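Local coordinates for ALDH21) (Physcomitrella patens subsp. patens, PDB 5MZ8), which probably oxidises D-glyceraldehyde 3-phosphate to 3-phosphoglycerate with NADP(+) and water, as a non-phosphorylating member of the aldehyde dehydrogenase family, at residues E117-L122 / K131-E136; G169-V174 / L507-V512; L211-R216 / F239-V244. All blocks are in the same frame, centred on the assembly; numbering follows the deposited sequence.

In the fold
From the N terminus, contact 1 closes a short span of eight residues, the end of helix 115-126 and the turn into helix 130-150. The chain then runs into strand 170-178, whose start opens contact 2. That contact is completed more than 330 residues later, when strand 502-510 returns close to the C terminus. Contact 3 falls wholly within this long excursion and joins strands 209-212 and 239-241 across a beta-alpha-beta unit of the nucleotide-binding sheet. Contacts 1 and 3 have centres about 20 Å apart, with helix 219-229 packing against both. Contact 2 sits far out, its centre about 41 Å from that of the chain, in the three-stranded sheet that meets other subunits.

Contact 1 of 3, residues E117-L122 / K131-E136; sequences EIAQTL and KDARGE. With EDO (1,2-ethanediol), chain K.
Leu-122 and Glu-136 lie aslant to each other at one side of this helix contact, with both leucine methyls against the glutamate. CG of Leu-122 swings away from its own backbone N (chi1 -154°), which sends CD2 to 3.4 Å from Ala-133 O and to 3.7 Å from Glu-136 OE2. CD1 rests on the same carboxylate. CB and CG of Glu-136 also lie against Leu-122 CD2, and the extended chain carries the carboxylate on to both methyls. The buried charge is satisfied elsewhere: OE2 forms a salt bridge with Lys-128, and OE1 accepts from the backbone N of Leu-192 and Asn-193, at the start of helix 193-205, whose end would probably favour a negative charge.

Two alanines let the backbones come close in the middle. CB of Ala-133 lies 3.3 Å from Ala-119 O and 3.9 Å from Leu-122 CB, wedged between backbone and side chain of the facing helix. Here the consecutive helices 115-126 and 130-150 pack with axes 8.3 Å apart and N-to-C directions at 126°. The pair lies near the succinate site, probably the substrate pocket, with the Glu-136 side chain about 6 Å from that of Arg-139, which binds succinate.

On the other side of the alanines, Ala-119 CB touches Arg-134 CG at 3.8 Å. Beyond CG the arginine runs extended, and Gln-120, bent about CB-CG, brings NE2 obliquely to within 4.4 Å of Arg-134 NH2. They do not bond to each other; Gln-120 NE2 and Arg-134 NE both donate to the carboxylate of Glu-116, and Arg-134 NH1 forms a salt bridge with Glu-355. On the flank of helix 115-126 that meets helix 219-229, Thr-121 OG1 hydrogen-bonds to Glu-117 O and weakly accepts from O1 of an ethanediol.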
ATOM      1  N   GLU A 117      16.597 -25.888 -26.230  1.00 32.90           N
ATOM      2  CA  GLU A 117      17.678 -25.237 -26.970  1.00 32.74           C
ATOM      3  C   GLU A 117      18.436 -24.265 -26.031  1.00 35.70           C
ATOM      4  O   GLU A 117      19.664 -24.283 -25.993  1.00 34.34           O
ATOM      5  CB  GLU A 117      17.103 -24.475 -28.178  1.00 34.12           C
ATOM      6  CG  GLU A 117      18.111 -23.634 -28.950  1.00 38.45           C
ATOM      7  CD  GLU A 117      17.549 -22.474 -29.742  1.00 51.95           C
ATOM      8  OE1 GLU A 117      18.338 -21.569 -30.099  1.00 62.27           O
ATOM      9  OE2 GLU A 117      16.331 -22.470 -30.025  1.00 48.52           O
ATOM     10  N   ILE A 118      17.686 -23.450 -25.254  1.00 33.16           N
ATOM     11  CA  ILE A 118      18.239 -22.468 -24.308  1.00 32.01           C
ATOM     12  C   ILE A 118      18.960 -23.175 -23.154  1.00 37.06           C
ATOM     13  O   ILE A 118      20.096 -22.808 -22.845  1.00 37.97           O
ATOM     14  CB  ILE A 118      17.157 -21.452 -23.853  1.00 33.42           C
ATOM     15  CG1 ILE A 118      16.700 -20.585 -25.050  1.00 32.60           C
ATOM     16  CG2 ILE A 118      17.675 -20.563 -22.712  1.00 33.11           C
ATOM     17  CD1 ILE A 118      15.473 -19.724 -24.800  1.00 34.80           C
ATOM     18  N   ALA A 119      18.322 -24.219 -22.563  1.00 33.14           N
ATOM     19  CA  ALA A 119      18.902 -25.015 -21.472  1.00 32.17           C
ATOM     20  C   ALA A 119      20.241 -25.624 -21.886  1.00 34.90           C
ATOM     21  O   ALA A 119      21.212 -25.482 -21.144  1.00 34.25           O
ATOM     22  CB  ALA A 119      17.933 -26.106 -21.030  1.00 32.94           C
ATOM     23  N   GLN A 120      20.304 -26.259 -23.085  1.00 31.25           N
ATOM     24  CA  GLN A 120      21.508 -26.893 -23.641  1.00 30.61           C
ATOM     25  C   GLN A 120      22.649 -25.889 -23.832  1.00 34.93           C
ATOM     26  O   GLN A 120      23.783 -26.197 -23.473  1.00 33.82           O
ATOM     27  CB  GLN A 120      21.212 -27.651 -24.956  1.00 31.60           C
ATOM     28  CG  GLN A 120      20.384 -28.937 -24.796  1.00 27.69           C
ATOM     29  CD  GLN A 120      21.074 -30.083 -24.088  1.00 42.80           C
ATOM     30  OE1 GLN A 120      22.283 -30.299 -24.203  1.00 47.04           O
ATOM     31  NE2 GLN A 120      20.305 -30.893 -23.381  1.00 28.88           N
ATOM     32  N   THR A 121      22.345 -24.690 -24.378  1.00 31.85           N
ATOM     33  CA  THR A 121      23.299 -23.581 -24.551  1.00 30.31           C
ATOM     34  C   THR A 121      23.812 -23.149 -23.172  1.00 32.49           C
ATOM     35  O   THR A 121      25.010 -22.959 -23.007  1.00 32.69           O
ATOM     36  CB  THR A 121      22.629 -22.427 -25.318  1.00 34.43           C
ATOM     37  OG1 THR A 121      22.314 -22.863 -26.641  1.00 33.25           O
ATOM     38  CG2 THR A 121      23.497 -21.183 -25.396  1.00 32.15           C
ATOM     39  N   LEU A 122      22.909 -23.037 -22.184  1.00 28.85           N
ATOM     40  CA  LEU A 122      23.206 -22.671 -20.795  1.00 28.29           C
ATOM     41  C   LEU A 122      24.203 -23.641 -20.149  1.00 28.23           C
ATOM     42  O   LEU A 122      25.183 -23.192 -19.577  1.00 25.55           O
ATOM     43  CB  LEU A 122      21.881 -22.630 -20.027  1.00 29.19           C
ATOM     44  CG  LEU A 122      21.686 -21.772 -18.797  1.00 35.79           C
ATOM     45  CD1 LEU A 122      22.286 -20.379 -18.954  1.00 37.08           C
ATOM     46  CD2 LEU A 122      20.201 -21.602 -18.541  1.00 37.80           C
ATOM     47  N   LYS A 131      20.050 -30.383 -15.578  1.00 34.44           N
ATOM     48  CA  LYS A 131      18.920 -30.261 -14.648  1.00 34.33           C
ATOM     49  C   LYS A 131      18.849 -28.844 -14.069  1.00 39.85           C
ATOM     50  O   LYS A 131      17.761 -28.259 -14.013  1.00 40.75           O
ATOM     51  CB  LYS A 131      18.941 -31.344 -13.541  1.00 36.98           C
ATOM     52  CG  LYS A 131      20.100 -31.257 -12.526  1.00 52.10           C
ATOM     53  CD  LYS A 131      19.942 -32.206 -11.333  1.00 65.64           C
ATOM     54  CE  LYS A 131      20.357 -33.621 -11.664  1.00 78.92           C
ATOM     55  NZ  LYS A 131      20.588 -34.437 -10.444  1.00 86.35           N
ATOM     56  N   ASP A 132      20.020 -28.269 -13.710  1.00 36.07           N
ATOM     57  CA  ASP A 132      20.145 -26.918 -13.165  1.00 35.05           C
ATOM     58  C   ASP A 132      19.909 -25.870 -14.246  1.00 37.24           C
ATOM     59  O   ASP A 132      19.309 -24.827 -13.963  1.00 36.60           O
ATOM     60  CB  ASP A 132      21.515 -26.728 -12.483  1.00 37.06           C
ATOM     61  CG  ASP A 132      21.736 -27.594 -11.253  1.00 46.69           C
ATOM     62  OD1 ASP A 132      20.747 -27.888 -10.546  1.00 48.94           O
ATOM     63  OD2 ASP A 132      22.903 -27.953 -10.980  1.00 50.14           O
ATOM     64  N   ALA A 133      20.368 -26.145 -15.481  1.00 32.65           N
ATOM     65  CA  ALA A 133      20.169 -25.257 -16.629  1.00 32.04           C
ATOM     66  C   ALA A 133      18.674 -25.163 -16.968  1.00 35.18           C
ATOM     67  O   ALA A 133      18.190 -24.060 -17.206  1.00 33.95           O
ATOM     68  CB  ALA A 133      20.957 -25.747 -17.824  1.00 33.07           C
ATOM     69  N   ARG A 134      17.927 -26.293 -16.887  1.00 31.92           N
ATOM     70  CA  ARG A 134      16.465 -26.326 -17.113  1.00 31.40           C
ATOM     71  C   ARG A 134      15.754 -25.556 -16.006  1.00 34.48           C
ATOM     72  O   ARG A 134      14.824 -24.798 -16.288  1.00 34.72           O
ATOM     73  CB  ARG A 134      15.937 -27.761 -17.196  1.00 29.26           C
ATOM     74  CG  ARG A 134      16.280 -28.447 -18.501  1.00 35.80           C
ATOM     75  CD  ARG A 134      15.606 -29.796 -18.611  1.00 32.62           C
ATOM     76  NE  ARG A 134      16.195 -30.581 -19.696  1.00 41.13           N
ATOM     77  CZ  ARG A 134      16.806 -31.751 -19.532  1.00 46.78           C
ATOM     78  NH1 ARG A 134      16.873 -32.312 -18.332  1.00 32.25           N
ATOM     79  NH2 ARG A 134      17.323 -32.383 -20.574  1.00 28.89           N
ATOM     80  N   GLY A 135      16.241 -25.706 -14.772  1.00 30.28           N
ATOM     81  CA  GLY A 135      15.730 -24.976 -13.607  1.00 28.51           C
ATOM     82  C   GLY A 135      15.894 -23.480 -13.780  1.00 30.55           C
ATOM     83  O   GLY A 135      15.000 -22.721 -13.417  1.00 31.62           O
ATOM     84  N   GLU A 136      17.019 -23.048 -14.393  1.00 26.31           N
ATOM     85  CA  GLU A 136      17.316 -21.634 -14.660  1.00 24.56           C
ATOM     86  C   GLU A 136      16.386 -21.047 -15.736  1.00 27.87           C
ATOM     87  O   GLU A 136      15.960 -19.902 -15.585  1.00 27.68           O
ATOM     88  CB  GLU A 136      18.790 -21.435 -15.026  1.00 25.33           C
ATOM     89  CG  GLU A 136      19.125 -19.975 -15.250  1.00 31.22           C
ATOM     90  CD  GLU A 136      20.562 -19.551 -15.444  1.00 44.56           C
ATOM     91  OE1 GLU A 136      20.765 -18.364 -15.777  1.00 27.14           O
ATOM     92  OE2 GLU A 136      21.477 -20.385 -15.273  1.00 36.93           O
TER
HETATM   93  C1  EDO K 507      23.658 -25.379 -28.393  1.00 53.25           C
HETATM   94  O1  EDO K 507      22.238 -25.558 -28.349  1.00 55.89           O
HETATM   95  C2  EDO K 507      24.371 -26.756 -28.342  1.00 51.00           C
HETATM   96  O2  EDO K 507      24.638 -27.135 -27.004  1.00 47.47           O

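Contact 2 of 3, residues G169-V174 / L507-V512; sequences GLQGIV and LVMRNV
Met-509 reaches over the neighbouring strand from a backbone N that donates to Gln-171 O at 2.8 Å, nearly straight (170°). Its CB lies 3.7 Å from Gln-171 O and 3.9 Å from Gln-171 CG, and CG stays above the same carbonyl oxygen. With CG turned beside its own backbone N (chi1 -49°), the chain carries SD along the strand to 3.7 Å from Ile-173 CD1, where SD also touches Gln-171 CG. A bend about CG-SD then sets CE 4.1 Å from that same Ile-173 CD1. Met-509 also packs on Phe-455 of the third subunit.

The strands form an antiparallel ladder in which Gln-171/Met-509 and Ile-173/Leu-507 are hydrogen-bonded pairs, each with two backbone bonds. This belongs to the three-stranded sheet 156-160, 170-178 and 502-510, the oligomerisation element of the aldehyde dehydrogenase fold. Leu-507 to Met-509 continue it as a parallel ladder with a strand of the second subunit, and Ile-173 meets its counterpart in the fourth.

Across the sheet from Met-509, Leu-170 CD2 sits 3.8 Å above the centre of the Arg-510 guanidinium, which is folded back by the bend at CG-CD; Arg-510 NE forms a salt bridge with Asp-470 of the second subunit. Gly-172 brings its CA to 3.2 Å from Leu-507 O in a CA-H...O contact. Just beyond the last bridge, Asn-511 N donates to Gly-169 O. Nearby a water receives Gln-171 NE2 at 2.8 Å and Val-512 N and donates to Met-509 O, while Gln-171 OE1 is hydrogen-bonded to His-158 NE2.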
ATOM      1  N   GLY A 169      -5.644  23.871   1.509  1.00 27.99           N
ATOM      2  CA  GLY A 169      -5.964  23.792   0.089  1.00 26.71           C
ATOM      3  C   GLY A 169      -4.946  23.086  -0.778  1.00 28.71           C
ATOM      4  O   GLY A 169      -4.980  23.239  -2.001  1.00 30.13           O
ATOM      5  N   LEU A 170      -4.054  22.289  -0.169  1.00 21.65           N
ATOM      6  CA  LEU A 170      -3.029  21.563  -0.903  1.00 21.12           C
ATOM      7  C   LEU A 170      -3.265  20.063  -0.913  1.00 24.46           C
ATOM      8  O   LEU A 170      -3.660  19.475   0.092  1.00 22.56           O
ATOM      9  CB  LEU A 170      -1.604  21.885  -0.391  1.00 21.20           C
ATOM     10  CG  LEU A 170      -1.155  23.374  -0.419  1.00 26.09           C
ATOM     11  CD1 LEU A 170       0.160  23.554   0.293  1.00 25.59           C
ATOM     12  CD2 LEU A 170      -1.018  23.899  -1.844  1.00 27.92           C
ATOM     13  N   GLN A 171      -3.027  19.453  -2.071  1.00 21.83           N
ATOM     14  CA  GLN A 171      -3.109  18.004  -2.310  1.00 20.63           C
ATOM     15  C   GLN A 171      -2.023  17.668  -3.317  1.00 25.74           C
ATOM     16  O   GLN A 171      -1.534  18.560  -4.022  1.00 25.91           O
ATOM     17  CB  GLN A 171      -4.512  17.588  -2.825  1.00 21.69           C
ATOM     18  CG  GLN A 171      -4.839  18.117  -4.224  1.00 27.79           C
ATOM     19  CD  GLN A 171      -6.226  17.819  -4.687  1.00 37.94           C
ATOM     20  OE1 GLN A 171      -6.636  16.668  -4.758  1.00 32.24           O
ATOM     21  NE2 GLN A 171      -6.936  18.850  -5.111  1.00 31.78           N
ATOM     22  N   GLY A 172      -1.642  16.407  -3.369  1.00 22.54           N
ATOM     23  CA  GLY A 172      -0.606  15.967  -4.280  1.00 23.21           C
ATOM     24  C   GLY A 172      -0.909  14.663  -4.978  1.00 29.23           C
ATOM     25  O   GLY A 172      -1.664  13.830  -4.464  1.00 28.28           O
ATOM     26  N   ILE A 173      -0.346  14.509  -6.181  1.00 27.23           N
ATOM     27  CA  ILE A 173      -0.413  13.273  -6.963  1.00 27.37           C
ATOM     28  C   ILE A 173       1.030  12.844  -7.088  1.00 29.86           C
ATOM     29  O   ILE A 173       1.821  13.559  -7.697  1.00 28.35           O
ATOM     30  CB  ILE A 173      -1.099  13.405  -8.351  1.00 30.63           C
ATOM     31  CG1 ILE A 173      -2.605  13.738  -8.209  1.00 32.00           C
ATOM     32  CG2 ILE A 173      -0.900  12.104  -9.151  1.00 29.32           C
ATOM     33  CD1 ILE A 173      -3.269  14.316  -9.458  1.00 39.41           C
ATOM     34  N   VAL A 174       1.381  11.709  -6.489  1.00 26.92           N
ATOM     35  CA  VAL A 174       2.740  11.160  -6.547  1.00 25.80           C
ATOM     36  C   VAL A 174       2.749  10.057  -7.601  1.00 31.11           C
ATOM     37  O   VAL A 174       1.961   9.123  -7.522  1.00 32.25           O
ATOM     38  CB  VAL A 174       3.218  10.668  -5.158  1.00 28.54           C
ATOM     39  CG1 VAL A 174       4.689  10.251  -5.195  1.00 28.16           C
ATOM     40  CG2 VAL A 174       2.982  11.730  -4.089  1.00 27.76           C
ATOM     41  N   LEU A 507       2.965  16.148  -8.124  1.00 24.34           N
ATOM     42  CA  LEU A 507       2.237  17.287  -8.669  1.00 24.25           C
ATOM     43  C   LEU A 507       1.560  17.903  -7.441  1.00 28.53           C
ATOM     44  O   LEU A 507       0.636  17.299  -6.907  1.00 28.26           O
ATOM     45  CB  LEU A 507       1.188  16.865  -9.740  1.00 23.23           C
ATOM     46  CG  LEU A 507       0.377  17.990 -10.395  1.00 27.40           C
ATOM     47  CD1 LEU A 507       1.266  18.937 -11.234  1.00 26.53           C
ATOM     48  CD2 LEU A 507      -0.759  17.425 -11.248  1.00 27.49           C
ATOM     49  N   VAL A 508       2.091  19.033  -6.923  1.00 25.48           N
ATOM     50  CA  VAL A 508       1.526  19.709  -5.745  1.00 24.45           C
ATOM     51  C   VAL A 508       0.500  20.674  -6.289  1.00 27.40           C
ATOM     52  O   VAL A 508       0.833  21.527  -7.101  1.00 26.84           O
ATOM     53  CB  VAL A 508       2.589  20.386  -4.829  1.00 28.16           C
ATOM     54  CG1 VAL A 508       1.920  21.134  -3.667  1.00 27.61           C
ATOM     55  CG2 VAL A 508       3.610  19.365  -4.315  1.00 26.96           C
ATOM     56  N   MET A 509      -0.762  20.487  -5.901  1.00 25.26           N
ATOM     57  CA  MET A 509      -1.909  21.218  -6.444  1.00 25.61           C
ATOM     58  C   MET A 509      -2.529  22.141  -5.436  1.00 30.04           C
ATOM     59  O   MET A 509      -2.988  21.673  -4.390  1.00 30.98           O
ATOM     60  CB  MET A 509      -2.955  20.212  -6.963  1.00 28.16           C
ATOM     61  CG  MET A 509      -2.378  19.120  -7.863  1.00 31.81           C
ATOM     62  SD  MET A 509      -3.437  17.646  -7.924  1.00 37.12           S
ATOM     63  CE  MET A 509      -4.645  18.198  -9.099  1.00 34.02           C
ATOM     64  N   ARG A 510      -2.537  23.458  -5.745  1.00 25.38           N
ATOM     65  CA  ARG A 510      -3.125  24.491  -4.897  1.00 25.49           C
ATOM     66  C   ARG A 510      -4.548  24.836  -5.340  1.00 33.15           C
ATOM     67  O   ARG A 510      -4.746  25.367  -6.446  1.00 33.78           O
ATOM     68  CB  ARG A 510      -2.275  25.771  -4.833  1.00 23.47           C
ATOM     69  CG  ARG A 510      -2.898  26.794  -3.880  1.00 27.51           C
ATOM     70  CD  ARG A 510      -2.064  28.034  -3.601  1.00 34.32           C
ATOM     71  NE  ARG A 510      -0.838  27.772  -2.838  1.00 33.32           N
ATOM     72  CZ  ARG A 510      -0.754  27.666  -1.513  1.00 40.56           C
ATOM     73  NH1 ARG A 510       0.416  27.452  -0.934  1.00 28.30           N
ATOM     74  NH2 ARG A 510      -1.841  27.766  -0.760  1.00 29.87           N
ATOM     75  N   ASN A 511      -5.530  24.574  -4.441  1.00 29.94           N
ATOM     76  CA  ASN A 511      -6.966  24.828  -4.627  1.00 30.54           C
ATOM     77  C   ASN A 511      -7.504  24.345  -5.986  1.00 34.79           C
ATOM     78  O   ASN A 511      -8.264  25.066  -6.639  1.00 35.90           O
ATOM     79  CB  ASN A 511      -7.301  26.313  -4.380  1.00 31.24           C
ATOM     80  CG  ASN A 511      -6.962  26.799  -2.998  1.00 45.96           C
ATOM     81  OD1 ASN A 511      -7.385  26.220  -1.983  1.00 47.23           O
ATOM     82  ND2 ASN A 511      -6.184  27.879  -2.935  1.00 30.68           N
ATOM     83  N   VAL A 512      -7.084  23.141  -6.419  1.00 29.69           N
ATOM     84  CA  VAL A 512      -7.543  22.561  -7.681  1.00 28.91           C
ATOM     85  C   VAL A 512      -8.954  21.972  -7.473  1.00 32.58           C
ATOM     86  O   VAL A 512      -9.173  21.135  -6.585  1.00 30.45           O
ATOM     87  CB  VAL A 512      -6.521  21.590  -8.326  1.00 31.74           C
ATOM     88  CG1 VAL A 512      -7.120  20.892  -9.537  1.00 31.69           C
ATOM     89  CG2 VAL A 512      -5.251  22.339  -8.730  1.00 31.28           C
TER
HETATM   90  O   HOH W   1      -5.729  21.346  -4.599  1.00 23.58           O

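Contact 3 of 3, residues L211-R216 / F239-V244; sequences LKPASR and FSILPV
Pro-213 sets its CD over one face of the peptide joining Leu-242 to Pro-243, 3.6 Å from Leu-242 C. At the next corner of the ring, its CG meets Ile-241 CG2 at 3.8 Å and Pro-243 CG at 4.0 Å, the two proline rings lying aslant. Elsewhere the ring of Pro-213 packs on Ala-221 of helix 219-229.

Before the prolines the two segments run as parallel strands. Leu-211 N donates to Ser-240 O at 2.7 Å, almost straight (173°), and Leu-211 O receives Leu-242 N nearly end-on to the carbonyl. Leu-211 and Ile-241 point the same way, with Leu-211 CD2 placed against both CG1 and CG2 of the isoleucine. Strand 209-212, helix 219-229 and strand 239-241 make a beta-alpha-beta crossover of the Rossmann-like sheet; the far edge of 239-241 is bonded by the backbone of Phe-43 and Ser-46.

Lys-212 lies across Val-244: its CG, CD and CE all touch the one methyl CG2, CE at 3.7 Å. Extended as far as CE, the lysine then turns (chi4 -71°) to place NZ 2.8 Å from a water. The same water donates to Pro-213 O at 2.7 Å, accepts from Val-244 N at 3.0 Å and is hydrogen-bonded to Ser-215 OG.

Lys-212 and Ser-215 both bind NADP(+). The lysine is packed along its methylenes on Val-244 CG2, and one water bridges its ammonium to the serine hydroxyl and Pro-213 O on its own segment and to Val-244 N on the other, consistent with the water network ordering two residues of the cofactor site.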
ATOM      1  N   LEU A 211      23.358  -3.583 -22.336  1.00 23.86           N
ATOM      2  CA  LEU A 211      23.822  -4.685 -21.500  1.00 24.67           C
ATOM      3  C   LEU A 211      25.183  -5.224 -21.931  1.00 30.61           C
ATOM      4  O   LEU A 211      25.398  -5.568 -23.101  1.00 28.57           O
ATOM      5  CB  LEU A 211      22.763  -5.827 -21.459  1.00 24.87           C
ATOM      6  CG  LEU A 211      23.209  -7.228 -21.001  1.00 28.58           C
ATOM      7  CD1 LEU A 211      23.376  -7.305 -19.492  1.00 27.97           C
ATOM      8  CD2 LEU A 211      22.222  -8.260 -21.441  1.00 31.47           C
ATOM      9  N   LYS A 212      26.083  -5.324 -20.947  1.00 28.44           N
ATOM     10  CA  LYS A 212      27.387  -5.929 -21.112  1.00 28.37           C
ATOM     11  C   LYS A 212      27.271  -7.340 -20.524  1.00 30.18           C
ATOM     12  O   LYS A 212      27.328  -7.493 -19.306  1.00 29.89           O
ATOM     13  CB  LYS A 212      28.494  -5.129 -20.385  1.00 30.08           C
ATOM     14  CG  LYS A 212      29.893  -5.665 -20.710  1.00 32.34           C
ATOM     15  CD  LYS A 212      30.913  -5.335 -19.622  1.00 33.01           C
ATOM     16  CE  LYS A 212      32.216  -6.079 -19.787  1.00 40.62           C
ATOM     17  NZ  LYS A 212      32.096  -7.535 -19.496  1.00 55.86           N
ATOM     18  N   PRO A 213      27.097  -8.388 -21.338  1.00 27.12           N
ATOM     19  CA  PRO A 213      27.065  -9.738 -20.752  1.00 27.19           C
ATOM     20  C   PRO A 213      28.477 -10.205 -20.396  1.00 31.95           C
ATOM     21  O   PRO A 213      29.444  -9.678 -20.957  1.00 31.58           O
ATOM     22  CB  PRO A 213      26.455 -10.596 -21.873  1.00 29.04           C
ATOM     23  CG  PRO A 213      26.809  -9.905 -23.126  1.00 33.31           C
ATOM     24  CD  PRO A 213      26.997  -8.432 -22.816  1.00 28.80           C
ATOM     25  N   ALA A 214      28.606 -11.199 -19.488  1.00 28.91           N
ATOM     26  CA  ALA A 214      29.919 -11.748 -19.133  1.00 29.21           C
ATOM     27  C   ALA A 214      30.505 -12.399 -20.394  1.00 36.74           C
ATOM     28  O   ALA A 214      29.775 -13.058 -21.144  1.00 36.34           O
ATOM     29  CB  ALA A 214      29.785 -12.770 -18.019  1.00 29.49           C
ATOM     30  N   SER A 215      31.799 -12.140 -20.660  1.00 35.39           N
ATOM     31  CA  SER A 215      32.503 -12.616 -21.843  1.00 35.33           C
ATOM     32  C   SER A 215      32.661 -14.126 -21.896  1.00 37.97           C
ATOM     33  O   SER A 215      32.753 -14.670 -22.988  1.00 39.09           O
ATOM     34  CB  SER A 215      33.840 -11.901 -21.993  1.00 39.45           C
ATOM     35  OG  SER A 215      33.623 -10.629 -22.587  1.00 48.68           O
ATOM     36  N   ARG A 216      32.637 -14.799 -20.747  1.00 33.75           N
ATOM     37  CA  ARG A 216      32.734 -16.257 -20.654  1.00 33.45           C
ATOM     38  C   ARG A 216      31.411 -16.932 -20.990  1.00 35.48           C
ATOM     39  O   ARG A 216      31.418 -18.088 -21.424  1.00 34.42           O
ATOM     40  CB  ARG A 216      33.197 -16.698 -19.247  1.00 34.61           C
ATOM     41  CG  ARG A 216      34.702 -16.841 -19.114  1.00 51.64           C
ATOM     42  CD  ARG A 216      35.106 -17.675 -17.901  1.00 62.64           C
ATOM     43  NE  ARG A 216      35.371 -19.088 -18.209  1.00 68.14           N
ATOM     44  CZ  ARG A 216      36.515 -19.564 -18.690  1.00 80.27           C
ATOM     45  NH1 ARG A 216      37.537 -18.749 -18.921  1.00 76.09           N
ATOM     46  NH2 ARG A 216      36.659 -20.863 -18.912  1.00 61.18           N
ATOM     47  N   PHE A 239      17.302  -1.384 -26.965  1.00 30.16           N
ATOM     48  CA  PHE A 239      18.265  -2.309 -26.381  1.00 29.61           C
ATOM     49  C   PHE A 239      19.517  -2.519 -27.235  1.00 33.72           C
ATOM     50  O   PHE A 239      19.487  -2.410 -28.468  1.00 33.81           O
ATOM     51  CB  PHE A 239      17.605  -3.650 -26.014  1.00 30.34           C
ATOM     52  CG  PHE A 239      17.444  -4.607 -27.168  1.00 31.27           C
ATOM     53  CD1 PHE A 239      16.357  -4.504 -28.036  1.00 32.89           C
ATOM     54  CD2 PHE A 239      18.365  -5.635 -27.378  1.00 31.49           C
ATOM     55  CE1 PHE A 239      16.220  -5.382 -29.111  1.00 33.06           C
ATOM     56  CE2 PHE A 239      18.218  -6.517 -28.453  1.00 33.20           C
ATOM     57  CZ  PHE A 239      17.153  -6.384 -29.309  1.00 31.44           C
ATOM     58  N   SER A 240      20.617  -2.816 -26.531  1.00 30.12           N
ATOM     59  CA  SER A 240      21.913  -3.194 -27.073  1.00 30.07           C
ATOM     60  C   SER A 240      22.522  -4.219 -26.119  1.00 32.84           C
ATOM     61  O   SER A 240      22.488  -4.014 -24.907  1.00 32.11           O
ATOM     62  CB  SER A 240      22.828  -1.982 -27.234  1.00 33.18           C
ATOM     63  OG  SER A 240      22.483  -1.216 -28.378  1.00 37.23           O
ATOM     64  N   ILE A 241      22.996  -5.350 -26.657  1.00 29.04           N
ATOM     65  CA  ILE A 241      23.669  -6.421 -25.902  1.00 29.10           C
ATOM     66  C   ILE A 241      24.998  -6.615 -26.600  1.00 33.67           C
ATOM     67  O   ILE A 241      25.054  -7.098 -27.745  1.00 30.46           O
ATOM     68  CB  ILE A 241      22.835  -7.725 -25.721  1.00 32.22           C
ATOM     69  CG1 ILE A 241      21.477  -7.417 -25.036  1.00 32.05           C
ATOM     70  CG2 ILE A 241      23.625  -8.793 -24.935  1.00 30.24           C
ATOM     71  CD1 ILE A 241      20.372  -8.249 -25.547  1.00 38.35           C
ATOM     72  N   LEU A 242      26.053  -6.096 -25.940  1.00 32.65           N
ATOM     73  CA  LEU A 242      27.400  -6.047 -26.467  1.00 33.82           C
ATOM     74  C   LEU A 242      28.462  -6.663 -25.564  1.00 39.56           C
ATOM     75  O   LEU A 242      28.895  -6.013 -24.610  1.00 38.30           O
ATOM     76  CB  LEU A 242      27.807  -4.588 -26.781  1.00 34.21           C
ATOM     77  CG  LEU A 242      26.788  -3.695 -27.474  1.00 39.15           C
ATOM     78  CD1 LEU A 242      26.972  -2.278 -27.058  1.00 39.54           C
ATOM     79  CD2 LEU A 242      26.848  -3.850 -28.987  1.00 40.46           C
ATOM     80  N   PRO A 243      28.980  -7.865 -25.892  1.00 38.16           N
ATOM     81  CA  PRO A 243      30.150  -8.374 -25.159  1.00 38.35           C
ATOM     82  C   PRO A 243      31.315  -7.440 -25.535  1.00 40.91           C
ATOM     83  O   PRO A 243      31.484  -7.080 -26.708  1.00 40.46           O
ATOM     84  CB  PRO A 243      30.341  -9.795 -25.727  1.00 40.57           C
ATOM     85  CG  PRO A 243      29.066 -10.095 -26.483  1.00 44.70           C
ATOM     86  CD  PRO A 243      28.626  -8.764 -27.004  1.00 40.04           C
ATOM     87  N   VAL A 244      32.012  -6.910 -24.537  1.00 36.67           N
ATOM     88  CA  VAL A 244      33.071  -5.948 -24.838  1.00 36.29           C
ATOM     89  C   VAL A 244      34.412  -6.378 -24.259  1.00 42.10           C
ATOM     90  O   VAL A 244      34.473  -7.057 -23.218  1.00 41.02           O
ATOM     91  CB  VAL A 244      32.714  -4.469 -24.460  1.00 38.87           C
ATOM     92  CG1 VAL A 244      31.433  -3.998 -25.138  1.00 38.10           C
ATOM     93  CG2 VAL A 244      32.630  -4.255 -22.955  1.00 38.05           C
TER
HETATM   94  O   HOH W   2      31.568  -8.515 -22.080  1.00 30.28           O